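Local coordinates for protein dihydrodipicolinate synthase (Bacillus clausii KSM-K16, PDB 3E96) that probably works as a lyase of the DapA family, with 4-hydroxy-tetrahydrodipicolinate synthase activity on a TIM-barrel fold, at residues E295-S299 / W300-Q304. Sequence-based numbering, arbitrary orientation.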
loop_
_atom_site.group_PDB
_atom_site.type_symbol
_atom_site.label_atom_id
_atom_site.label_comp_id
_atom_site.label_asym_id
_atom_site.label_seq_id
_atom_site.Cartn_x
_atom_site.Cartn_y
_atom_site.Cartn_z
ATOM N N GLU B 295 -12.066 22.388 -19.498
ATOM C CA GLU B 295 -11.550 23.752 -19.505
ATOM C C GLU B 295 -10.031 23.775 -19.630
ATOM O O GLU B 295 -9.464 24.701 -20.207
ATOM C CB GLU B 295 -11.976 24.489 -18.232
ATOM C CG GLU B 295 -13.465 24.380 -17.941
ATOM C CD GLU B 295 -13.898 25.198 -16.738
ATOM O OE1 GLU B 295 -13.123 25.282 -15.758
ATOM O OE2 GLU B 295 -15.019 25.746 -16.766
ATOM N N LEU B 296 -9.372 22.755 -19.092
ATOM C CA LEU B 296 -7.917 22.684 -19.158
ATOM C C LEU B 296 -7.464 22.370 -20.586
ATOM O O LEU B 296 -6.524 22.982 -21.104
ATOM C CB LEU B 296 -7.405 21.610 -18.195
ATOM C CG LEU B 296 -5.945 21.686 -17.753
ATOM C CD1 LEU B 296 -5.705 22.978 -16.989
ATOM C CD2 LEU B 296 -5.627 20.497 -16.863
ATOM N N LEU B 297 -8.134 21.414 -21.218
ATOM C CA LEU B 297 -7.799 21.034 -22.586
ATOM C C LEU B 297 -8.126 22.190 -23.523
ATOM O O LEU B 297 -7.443 22.407 -24.524
ATOM C CB LEU B 297 -8.577 19.781 -22.999
ATOM C CG LEU B 297 -8.185 18.495 -22.267
ATOM C CD1 LEU B 297 -9.035 17.341 -22.768
ATOM C CD2 LEU B 297 -6.704 18.205 -22.483
ATOM N N SER B 298 -9.175 22.930 -23.184
ATOM C CA SER B 298 -9.581 24.078 -23.979
ATOM C C SER B 298 -8.488 25.144 -23.896
ATOM O O SER B 298 -8.114 25.742 -24.905
ATOM C CB SER B 298 -10.905 24.636 -23.453
ATOM O OG SER B 298 -11.355 25.727 -24.238
ATOM N N SER B 299 -7.961 25.371 -22.695
ATOM C CA SER B 299 -6.913 26.371 -22.516
ATOM C C SER B 299 -5.645 25.963 -23.256
ATOM O O SER B 299 -4.891 26.820 -23.722
ATOM C CB SER B 299 -6.606 26.582 -21.028
ATOM O OG SER B 299 -5.851 25.505 -20.499
ATOM N N TRP B 300 -5.405 24.657 -23.361
ATOM C CA TRP B 300 -4.232 24.157 -24.074
ATOM C C TRP B 300 -4.496 24.210 -25.576
ATOM O O TRP B 300 -3.640 23.841 -26.378
ATOM C CB TRP B 300 -3.923 22.706 -23.691
ATOM C CG TRP B 300 -3.052 22.542 -22.485
ATOM C CD1 TRP B 300 -2.218 23.473 -21.941
ATOM C CD2 TRP B 300 -2.866 21.343 -21.727
ATOM N NE1 TRP B 300 -1.517 22.926 -20.889
ATOM C CE2 TRP B 300 -1.895 21.619 -20.738
ATOM C CE3 TRP B 300 -3.420 20.058 -21.790
ATOM C CZ2 TRP B 300 -1.466 20.655 -19.818
ATOM C CZ3 TRP B 300 -2.994 19.098 -20.874
ATOM C CH2 TRP B 300 -2.025 19.406 -19.902
ATOM N N LYS B 301 -5.696 24.655 -25.936
ATOM C CA LYS B 301 -6.103 24.751 -27.331
ATOM C C LYS B 301 -6.002 23.400 -28.033
ATOM O O LYS B 301 -5.472 23.295 -29.142
ATOM C CB LYS B 301 -5.257 25.811 -28.041
ATOM C CG LYS B 301 -5.443 27.196 -27.426
ATOM C CD LYS B 301 -4.860 28.312 -28.277
ATOM C CE LYS B 301 -5.219 29.671 -27.686
ATOM N NZ LYS B 301 -4.769 30.805 -28.542
ATOM N N LEU B 302 -6.538 22.372 -27.378
ATOM C CA LEU B 302 -6.519 21.011 -27.907
ATOM C C LEU B 302 -7.890 20.473 -28.314
ATOM O O LEU B 302 -7.974 19.499 -29.058
ATOM C CB LEU B 302 -5.902 20.056 -26.882
ATOM C CG LEU B 302 -4.429 20.261 -26.532
ATOM C CD1 LEU B 302 -4.020 19.241 -25.483
ATOM C CD2 LEU B 302 -3.574 20.112 -27.781
ATOM N N LEU B 303 -8.961 21.087 -27.821
ATOM C CA LEU B 303 -10.306 20.633 -28.161
ATOM C C LEU B 303 -10.721 21.144 -29.533
ATOM O O LEU B 303 -10.357 22.252 -29.925
ATOM C CB LEU B 303 -11.313 21.114 -27.112
ATOM C CG LEU B 303 -11.147 20.527 -25.708
ATOM C CD1 LEU B 303 -12.195 21.116 -24.778
ATOM C CD2 LEU B 303 -11.276 19.011 -25.772
ATOM N N GLN B 304 -11.486 20.344 -30.266
ATOM C CA GLN B 304 -11.918 20.771 -31.590
ATOM C C GLN B 304 -12.986 21.846 -31.482
ATOM O O GLN B 304 -13.829 21.813 -30.589
ATOM C CB GLN B 304 -12.445 19.587 -32.405
ATOM C CG GLN B 304 -13.462 18.727 -31.691
ATOM C CD GLN B 304 -13.977 17.595 -32.565
ATOM O OE1 GLN B 304 -14.563 16.633 -32.071
ATOM N NE2 GLN B 304 -13.770 17.713 -33.873
#
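L297 meets the side chains of W300, L302 and L303, just beyond the end of its helix. Its CD2 lies 3.8 Å from CE3 of the W300 indole, which it approaches obliquely, and the same methyl is 4.2 Å from L302 CD1. L303 crosses L297 at about a right angle, with its CG 3.8 Å from L297 CB, while its CD1 reaches back to S298 CB at 4.0 Å. Shortening L303 to an alanine is likely to open a gap beside L297 CB and take away the methyl that packs on S298 CB. The backbone brings these groups together through a Schellman motif ending helix 287-299, in which K301 takes positive phi. Its N bonds to S298 O at 2.8 Å from well above the carbonyl plane. L302 N donates to L297 O at 3.0 Å in a straighter bond (N-H...O 162°). One residue earlier, L296 O accepts twice from one face of its plane, from W300 N (3.0 Å) and from S299 OG (2.7 Å); the hydroxyl, set between its own N and carbonyl carbon (chi1 75°), turns back to reach it. Farther out, W300 NE1 bonds to D244 O, K222 makes a cation-pi contact with the indole, and M270 of helix 262-270 touches both L297 and L303.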